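Local coordinates for endo-beta-1,4-glucanase (cellulase B) (Bacillus halodurans, PDB 4V2X), which is an endo-beta-1,4-glucanase of glycoside hydrolase family 5, a calcium-binding enzyme that probably hydrolyses the beta-1,4 bonds of cellulose-like glucans, at residues T479-V484 against S500-S505; E160-Y165 against E209-L214. All blocks are in the same frame, centred on the assembly; numbering follows the deposited sequence.

Contact 1: T479-V484 against S500-S505; sequences TYRTPV and SFNGNS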
ATOM      1  N   THR A 479     -14.706 -34.804  45.975  1.00 15.06           N
ATOM      2  CA  THR A 479     -16.000 -35.337  46.365  1.00 15.46           C
ATOM      3  C   THR A 479     -17.032 -34.226  46.268  1.00 14.95           C
ATOM      4  O   THR A 479     -16.783 -33.108  46.716  1.00 15.12           O
ATOM      5  CB  THR A 479     -15.965 -35.894  47.797  1.00 16.02           C
ATOM      6  OG1 THR A 479     -15.007 -36.958  47.861  1.00 17.29           O
ATOM      7  CG2 THR A 479     -17.328 -36.418  48.201  1.00 16.49           C
ATOM      8  N   TYR A 480     -18.182 -34.537  45.674  1.00 14.73           N
ATOM      9  CA  TYR A 480     -19.240 -33.549  45.488  1.00 16.35           C
ATOM     10  C   TYR A 480     -20.625 -34.112  45.808  1.00 18.15           C
ATOM     11  O   TYR A 480     -20.841 -35.330  45.815  1.00 16.78           O
ATOM     12  CB  TYR A 480     -19.222 -33.018  44.049  1.00 16.09           C
ATOM     13  CG  TYR A 480     -19.805 -33.979  43.026  1.00 15.22           C
ATOM     14  CD1 TYR A 480     -19.067 -35.064  42.562  1.00 14.80           C
ATOM     15  CD2 TYR A 480     -21.097 -33.816  42.543  1.00 15.68           C
ATOM     16  CE1 TYR A 480     -19.597 -35.948  41.640  1.00 15.49           C
ATOM     17  CE2 TYR A 480     -21.631 -34.694  41.617  1.00 16.56           C
ATOM     18  CZ  TYR A 480     -20.870 -35.757  41.165  1.00 16.84           C
ATOM     19  OH  TYR A 480     -21.390 -36.647  40.247  1.00 18.60           O
ATOM     20  N   ARG A 481     -21.550 -33.192  46.097  1.00 20.32           N
ATOM     21  CA  ARG A 481     -22.986 -33.469  46.097  1.00 23.59           C
ATOM     22  C   ARG A 481     -23.643 -32.459  45.171  1.00 23.51           C
ATOM     23  O   ARG A 481     -23.029 -31.467  44.784  1.00 23.16           O
ATOM     24  CB  ARG A 481     -23.608 -33.289  47.475  1.00 26.96           C
ATOM     25  CG  ARG A 481     -22.708 -33.603  48.644  1.00 31.55           C
ATOM     26  CD  ARG A 481     -23.402 -33.252  49.945  1.00 32.98           C
ATOM     27  NE  ARG A 481     -24.671 -33.967  50.076  1.00 35.00           N
ATOM     28  CZ  ARG A 481     -25.846 -33.406  50.361  1.00 34.79           C
ATOM     29  NH1 ARG A 481     -25.950 -32.101  50.581  1.00 37.29           N
ATOM     30  NH2 ARG A 481     -26.927 -34.168  50.449  1.00 36.24           N
ATOM     31  N   THR A 482     -24.907 -32.689  44.847  1.00 25.01           N
ATOM     32  CA  THR A 482     -25.642 -31.736  44.029  1.00 26.48           C
ATOM     33  C   THR A 482     -25.541 -30.352  44.679  1.00 23.41           C
ATOM     34  O   THR A 482     -25.810 -30.210  45.878  1.00 22.08           O
ATOM     35  CB  THR A 482     -27.115 -32.156  43.851  1.00 28.78           C
ATOM     36  OG1 THR A 482     -27.169 -33.330  43.030  1.00 31.56           O
ATOM     37  CG2 THR A 482     -27.931 -31.050  43.183  1.00 29.31           C
ATOM     38  N   PRO A 483     -25.117 -29.340  43.902  1.00 23.40           N
ATOM     39  CA  PRO A 483     -25.079 -27.988  44.449  1.00 22.01           C
ATOM     40  C   PRO A 483     -26.488 -27.446  44.592  1.00 21.56           C
ATOM     41  O   PRO A 483     -27.381 -27.848  43.847  1.00 20.67           O
ATOM     42  CB  PRO A 483     -24.284 -27.188  43.412  1.00 23.19           C
ATOM     43  CG  PRO A 483     -24.096 -28.075  42.231  1.00 23.77           C
ATOM     44  CD  PRO A 483     -24.821 -29.361  42.460  1.00 23.38           C
ATOM     45  N   VAL A 484     -26.678 -26.554  45.558  1.00 21.24           N
ATOM     46  CA  VAL A 484     -27.994 -26.039  45.882  1.00 21.81           C
ATOM     47  C   VAL A 484     -27.924 -24.525  45.872  1.00 20.50           C
ATOM     48  O   VAL A 484     -27.055 -23.941  46.515  1.00 21.62           O
ATOM     49  CB  VAL A 484     -28.470 -26.524  47.271  1.00 22.74           C
ATOM     50  CG1 VAL A 484     -29.886 -26.040  47.550  1.00 23.15           C
ATOM     51  CG2 VAL A 484     -28.403 -28.041  47.361  1.00 23.42           C
ATOM     52  N   SER A 500     -24.783 -23.252  47.943  1.00 21.86           N
ATOM     53  CA  SER A 500     -23.990 -24.327  48.508  1.00 21.05           C
ATOM     54  C   SER A 500     -23.318 -25.046  47.357  1.00 19.57           C
ATOM     55  O   SER A 500     -23.944 -25.867  46.687  1.00 19.23           O
ATOM     56  CB  SER A 500     -24.886 -25.302  49.267  1.00 22.36           C
ATOM     57  OG  SER A 500     -25.562 -24.646  50.328  1.00 23.76           O
ATOM     58  N   PHE A 501     -22.049 -24.733  47.120  1.00 20.08           N
ATOM     59  CA  PHE A 501     -21.325 -25.316  45.996  1.00 19.22           C
ATOM     60  C   PHE A 501     -21.097 -26.812  46.196  1.00 18.54           C
ATOM     61  O   PHE A 501     -20.999 -27.551  45.222  1.00 18.32           O
ATOM     62  CB  PHE A 501     -20.014 -24.573  45.733  1.00 20.33           C
ATOM     63  CG  PHE A 501     -20.216 -23.216  45.121  1.00 20.45           C
ATOM     64  CD1 PHE A 501     -20.464 -23.083  43.760  1.00 22.12           C
ATOM     65  CD2 PHE A 501     -20.178 -22.075  45.903  1.00 21.28           C
ATOM     66  CE1 PHE A 501     -20.660 -21.836  43.191  1.00 21.66           C
ATOM     67  CE2 PHE A 501     -20.377 -20.824  45.341  1.00 21.52           C
ATOM     68  CZ  PHE A 501     -20.619 -20.702  43.986  1.00 21.04           C
ATOM     69  N   ASN A 502     -21.043 -27.244  47.459  1.00 18.58           N
ATOM     70  CA  ASN A 502     -21.013 -28.664  47.807  1.00 20.18           C
ATOM     71  C   ASN A 502     -19.933 -29.447  47.047  1.00 19.47           C
ATOM     72  O   ASN A 502     -20.193 -30.513  46.493  1.00 19.62           O
ATOM     73  CB  ASN A 502     -22.406 -29.292  47.607  1.00 19.82           C
ATOM     74  CG  ASN A 502     -23.383 -28.918  48.706  1.00 20.76           C
ATOM     75  OD1 ASN A 502     -22.983 -28.547  49.813  1.00 21.11           O
ATOM     76  ND2 ASN A 502     -24.679 -29.022  48.412  1.00 20.95           N
ATOM     77  N   GLY A 503     -18.718 -28.901  47.031  1.00 19.46           N
ATOM     78  CA  GLY A 503     -17.575 -29.553  46.397  1.00 19.57           C
ATOM     79  C   GLY A 503     -17.462 -29.361  44.894  1.00 19.85           C
ATOM     80  O   GLY A 503     -16.550 -29.912  44.269  1.00 20.15           O
ATOM     81  N   ASN A 504     -18.373 -28.579  44.310  1.00 21.34           N
ATOM     82  CA  ASN A 504     -18.389 -28.347  42.865  1.00 21.13           C
ATOM     83  C   ASN A 504     -17.664 -27.080  42.452  1.00 21.85           C
ATOM     84  O   ASN A 504     -17.560 -26.125  43.225  1.00 24.14           O
ATOM     85  CB  ASN A 504     -19.824 -28.267  42.346  1.00 21.36           C
ATOM     86  CG  ASN A 504     -20.554 -29.579  42.464  1.00 22.29           C
ATOM     87  OD1 ASN A 504     -20.430 -30.440  41.593  1.00 25.17           O
ATOM     88  ND2 ASN A 504     -21.314 -29.747  43.545  1.00 21.76           N
ATOM     89  N   SER A 505     -17.170 -27.096  41.216  1.00 19.91           N
ATOM     90  CA  SER A 505     -16.575 -25.930  40.583  0.50 19.60           C
ATOM     91  C   SER A 505     -17.471 -25.504  39.424  1.00 18.78           C
ATOM     92  O   SER A 505     -17.872 -26.340  38.612  1.00 18.18           O
ATOM     93  CB  SER A 505     -15.180 -26.275  40.066  0.50 19.79           C
ATOM     94  OG  SER A 505     -14.634 -25.224  39.292  0.50 19.72           O
TER
HETATM   95  O   HOH W   1     -23.819 -30.256  52.064  1.00 29.34           O
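Val484 and Ser500 form an antiparallel hydrogen-bonded pair: Val484 N gives to Ser500 O at 3.0 Å, and Ser500 N returns a bond to Val484 O at 2.8 Å. Beyond this pair the chain from 500 leaves the strand through a type I' turn, Phe501 to Asn504, whose bend lies against residues 480-483. There Arg481 N donates a hydrogen bond to Asn502 O at 3.0 Å. Gly503 sits with positive phi where its CA is 3.7 Å from Thr479 O; even a beta-carbon here would probably collide with that oxygen, and the positive phi also favours glycine.

Two asparagine amides do most of the side-chain work. Asn504 ND2 lies flat between two carbonyls, both in its amide plane: Arg481 O at 2.7 Å across the contact and Phe501 O within the turn. Because Phe501 O also accepts from Asn504 N, side chain and backbone of Asn504 close the turn together. Asn504 OD1 lies 3.6 Å from Tyr480 CD2, amide and ring planes 72° apart, and bonds to Ser566 OG, so both ends of the buried amide are held. Pro483 CG packs on Asn504 ND2 at 3.5 Å.

Asn502, its CG anti to the carbonyl carbon (chi1 -76°), swings ND2 onto Thr482 O at 3.0 Å with a nearly straight N-H...O angle of 168°. The donor stands tilted from that carbonyl plane. Asn502 OD1 takes a water that also accepts from Arg481 NH1, linking amide and guanidinium on the outer side.

Arg481 N, Arg481 O and Thr482 O, three polar backbone atoms of the short loop 481-483 between the two strands, are thus each bonded to Asn502 or Asn504. That fixes the path of the chain as it passes from strand 473-480 into the carbohydrate-binding domain.

Contact 2: E160-Y165 against E209-L214; sequences EMEHNY and ENHHAL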
ATOM      1  N   GLU A 160      -4.442   8.968  16.461  1.00 13.25           N
ATOM      2  CA  GLU A 160      -4.964  10.223  15.908  1.00 14.30           C
ATOM      3  C   GLU A 160      -4.447  10.510  14.513  1.00 14.45           C
ATOM      4  O   GLU A 160      -4.965  11.403  13.849  1.00 15.21           O
ATOM      5  CB  GLU A 160      -4.557  11.423  16.780  1.00 15.35           C
ATOM      6  CG  GLU A 160      -5.160  11.482  18.174  1.00 16.91           C
ATOM      7  CD  GLU A 160      -4.629  12.664  18.977  1.00 18.78           C
ATOM      8  OE1 GLU A 160      -4.249  13.698  18.381  1.00 22.76           O
ATOM      9  OE2 GLU A 160      -4.584  12.564  20.211  1.00 21.75           O
ATOM     10  N   MET A 161      -3.421   9.778  14.084  1.00 13.63           N
ATOM     11  CA  MET A 161      -2.684  10.093  12.858  1.00 14.07           C
ATOM     12  C   MET A 161      -3.565  10.269  11.625  1.00 14.39           C
ATOM     13  O   MET A 161      -3.227  11.056  10.730  1.00 14.30           O
ATOM     14  CB  MET A 161      -1.639   9.005  12.597  1.00 14.27           C
ATOM     15  CG  MET A 161      -0.607   9.358  11.546  1.00 14.95           C
ATOM     16  SD  MET A 161       0.513   7.960  11.377  1.00 16.59           S
ATOM     17  CE  MET A 161       1.468   8.449   9.949  1.00 17.97           C
ATOM     18  N   GLU A 162      -4.677   9.543  11.555  1.00 14.57           N
ATOM     19  CA  GLU A 162      -5.535   9.614  10.375  1.00 16.51           C
ATOM     20  C   GLU A 162      -6.056  11.021  10.103  1.00 17.11           C
ATOM     21  O   GLU A 162      -6.158  11.420   8.947  1.00 17.32           O
ATOM     22  CB  GLU A 162      -6.701   8.637  10.480  1.00 18.37           C
ATOM     23  CG  GLU A 162      -7.637   8.697   9.294  1.00 21.47           C
ATOM     24  CD  GLU A 162      -8.465   7.451   9.151  1.00 24.68           C
ATOM     25  OE1 GLU A 162      -9.147   7.077  10.133  1.00 23.84           O
ATOM     26  OE2 GLU A 162      -8.423   6.852   8.056  1.00 25.92           O
ATOM     27  N   HIS A 163      -6.388  11.763  11.157  1.00 16.96           N
ATOM     28  CA  HIS A 163      -6.874  13.143  11.004  1.00 17.58           C
ATOM     29  C   HIS A 163      -5.898  14.183  11.556  1.00 17.72           C
ATOM     30  O   HIS A 163      -6.234  15.360  11.685  1.00 16.36           O
ATOM     31  CB  HIS A 163      -8.244  13.276  11.662  1.00 18.83           C
ATOM     32  CG  HIS A 163      -9.280  12.388  11.052  1.00 20.99           C
ATOM     33  ND1 HIS A 163      -9.846  12.647   9.825  1.00 24.26           N
ATOM     34  CD2 HIS A 163      -9.845  11.240  11.493  1.00 23.02           C
ATOM     35  CE1 HIS A 163     -10.716  11.697   9.534  1.00 24.27           C
ATOM     36  NE2 HIS A 163     -10.735  10.832  10.530  1.00 23.67           N
ATOM     37  N   ASN A 164      -4.679  13.745  11.849  1.00 17.39           N
ATOM     38  CA  ASN A 164      -3.632  14.620  12.359  1.00 17.55           C
ATOM     39  C   ASN A 164      -2.271  14.051  11.967  1.00 17.31           C
ATOM     40  O   ASN A 164      -1.481  13.669  12.823  1.00 18.03           O
ATOM     41  CB  ASN A 164      -3.749  14.756  13.875  1.00 18.53           C
ATOM     42  CG  ASN A 164      -2.822  15.824  14.442  1.00 20.33           C
ATOM     43  OD1 ASN A 164      -2.210  16.593  13.702  1.00 21.64           O
ATOM     44  ND2 ASN A 164      -2.703  15.856  15.764  1.00 23.02           N
ATOM     45  N   TYR A 165      -2.014  14.016  10.665  1.00 17.14           N
ATOM     46  CA  TYR A 165      -0.853  13.318  10.118  1.00 17.78           C
ATOM     47  C   TYR A 165       0.450  13.914  10.637  1.00 18.59           C
ATOM     48  O   TYR A 165       1.254  13.215  11.263  1.00 17.28           O
ATOM     49  CB  TYR A 165      -0.875  13.328   8.577  1.00 17.98           C
ATOM     50  CG  TYR A 165       0.176  12.423   7.991  1.00 17.35           C
ATOM     51  CD1 TYR A 165       1.493  12.852   7.865  1.00 16.83           C
ATOM     52  CD2 TYR A 165      -0.135  11.125   7.600  1.00 16.45           C
ATOM     53  CE1 TYR A 165       2.469  12.020   7.363  1.00 16.43           C
ATOM     54  CE2 TYR A 165       0.835  10.288   7.083  1.00 15.99           C
ATOM     55  CZ  TYR A 165       2.135  10.748   6.968  1.00 16.15           C
ATOM     56  OH  TYR A 165       3.113   9.931   6.482  1.00 18.02           O
ATOM     57  N   GLU A 209      -9.055   0.864   5.027  1.00 28.61           N
ATOM     58  CA  GLU A 209      -8.012   0.764   4.007  1.00 29.26           C
ATOM     59  C   GLU A 209      -6.886   1.772   4.212  1.00 24.87           C
ATOM     60  O   GLU A 209      -5.709   1.436   4.061  1.00 24.46           O
ATOM     61  CB  GLU A 209      -8.611   0.924   2.600  1.00 35.60           C
ATOM     62  CG  GLU A 209      -7.628   0.656   1.465  1.00 41.07           C
ATOM     63  CD  GLU A 209      -6.925  -0.686   1.586  1.00 46.52           C
ATOM     64  OE1 GLU A 209      -7.559  -1.659   2.050  1.00 53.73           O
ATOM     65  OE2 GLU A 209      -5.732  -0.771   1.217  1.00 54.84           O
ATOM     66  N   ASN A 210      -7.248   2.998   4.573  1.00 22.26           N
ATOM     67  CA  ASN A 210      -6.262   4.062   4.768  1.00 21.32           C
ATOM     68  C   ASN A 210      -5.327   3.810   5.950  1.00 18.19           C
ATOM     69  O   ASN A 210      -4.204   4.316   5.992  1.00 18.50           O
ATOM     70  CB  ASN A 210      -6.975   5.404   4.944  1.00 21.97           C
ATOM     71  CG  ASN A 210      -6.006   6.562   5.136  1.00 25.39           C
ATOM     72  OD1 ASN A 210      -5.085   6.763   4.337  1.00 25.72           O
ATOM     73  ND2 ASN A 210      -6.203   7.326   6.204  1.00 22.91           N
ATOM     74  N   HIS A 211      -5.780   3.013   6.913  1.00 16.19           N
ATOM     75  CA  HIS A 211      -4.978   2.748   8.097  1.00 14.81           C
ATOM     76  C   HIS A 211      -3.680   2.020   7.799  1.00 14.21           C
ATOM     77  O   HIS A 211      -2.658   2.290   8.429  1.00 13.32           O
ATOM     78  CB  HIS A 211      -5.788   1.966   9.119  1.00 14.90           C
ATOM     79  CG  HIS A 211      -6.953   2.729   9.647  1.00 14.85           C
ATOM     80  ND1 HIS A 211      -7.880   2.171  10.498  1.00 14.98           N
ATOM     81  CD2 HIS A 211      -7.354   4.006   9.434  1.00 15.41           C
ATOM     82  CE1 HIS A 211      -8.791   3.078  10.803  1.00 15.33           C
ATOM     83  NE2 HIS A 211      -8.494   4.199  10.171  1.00 15.74           N
ATOM     84  N   HIS A 212      -3.710   1.119   6.824  1.00 14.45           N
ATOM     85  CA  HIS A 212      -2.510   0.345   6.466  1.00 15.41           C
ATOM     86  C   HIS A 212      -1.392   1.273   6.033  1.00 14.85           C
ATOM     87  O   HIS A 212      -0.235   1.081   6.405  1.00 13.89           O
ATOM     88  CB  HIS A 212      -2.816  -0.654   5.353  1.00 17.41           C
ATOM     89  CG  HIS A 212      -3.958  -1.560   5.671  1.00 18.98           C
ATOM     90  ND1 HIS A 212      -3.932  -2.442   6.728  1.00 20.63           N
ATOM     91  CD2 HIS A 212      -5.173  -1.697   5.093  1.00 21.50           C
ATOM     92  CE1 HIS A 212      -5.078  -3.099   6.775  1.00 20.89           C
ATOM     93  NE2 HIS A 212      -5.850  -2.660   5.798  1.00 22.57           N
ATOM     94  N   ALA A 213      -1.746   2.290   5.251  1.00 14.53           N
ATOM     95  CA  ALA A 213      -0.758   3.249   4.773  1.00 14.19           C
ATOM     96  C   ALA A 213      -0.121   4.038   5.905  1.00 13.55           C
ATOM     97  O   ALA A 213       1.077   4.335   5.867  1.00 13.76           O
ATOM     98  CB  ALA A 213      -1.387   4.190   3.761  1.00 15.05           C
ATOM     99  N   LEU A 214      -0.925   4.379   6.912  1.00 13.37           N
ATOM    100  CA  LEU A 214      -0.419   5.096   8.079  1.00 12.83           C
ATOM    101  C   LEU A 214       0.590   4.245   8.849  1.00 12.14           C
ATOM    102  O   LEU A 214       1.640   4.731   9.253  1.00 11.96           O
ATOM    103  CB  LEU A 214      -1.570   5.513   8.998  1.00 13.28           C
ATOM    104  CG  LEU A 214      -2.642   6.420   8.379  1.00 13.61           C
ATOM    105  CD1 LEU A 214      -3.806   6.598   9.337  1.00 13.82           C
ATOM    106  CD2 LEU A 214      -2.069   7.773   7.994  1.00 14.69           C
TER
HETATM  107  O   HOH W   2      -5.257  10.049   6.815  1.00 20.76           O
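Glu162 and Leu214 mark the closest backbone approach, 7.2 Å between CA atoms, where the loop 160-165 lies against helix 209-227. Glu162 spans the gap: with CG anti to the backbone N (chi1 179°) and an extended chain, its carboxylate arrives over two consecutive residues of the helix. Asn210 ND2 donates to Glu162 OE2 at 2.9 Å in an almost straight bond, on the anti side of the carboxylate, and the two flat groups are nearly coplanar. His211 NE2 donates to Glu162 OE1 at 3.0 Å; the oxygen lies near the imidazole plane, yet the donor sits above the carboxylate plane, the two planes being 59° apart. Glu162 OE1 also takes a salt bridge from Arg208. A water bonded to Asn210 ND2 donates to Glu162 O, tying the same amide to the loop backbone.

Leu214 fits among Met161, Glu162 and Tyr165. Leu214 CD1 rests on Glu162 CA at 3.6 Å. Leu214 CD2 comes to the edge of the Tyr165 ring, 3.9 Å from Tyr165 CD2, and Leu214 CB lies 4.0 Å from Met161 SD. A glutamine in place of Glu162 would probably cost Arg208 this carboxylate partner and weaken the grip on His211.

Tyr165 OH bonds to Asp217, which with its neighbour Asp216 binds calcium; this ties the beginning of helix 165-183 to the calcium-binding part of helix 209-227. Lys261 of the second subunit packs on Asn210 and Leu214. The arrangement belongs to the outer layer of the (beta/alpha)8 barrel of family 5, joining the loop ahead of helix 165-183 to helix 209-227.

How the contacts relate
Contact 2 comes first along the chain and closes before contact 1 opens. Their centres are about 54 Å apart and their nearest atoms about 40 Å, on opposite sides of the chain's centre, and they share no helix, strand or sheet. Contact 2 belongs to the family 5 catalytic barrel, joining the loop before helix 165-183 to helix 209-227 near a calcium site and the second subunit. Contact 1 sits where strand 473-480 of the mixed sheet of the middle, Ig-like module hands over to the antiparallel sheet of the carbohydrate-binding module. One lies at the periphery of the enzyme module; the other lies at the junction between the two modules that follow it.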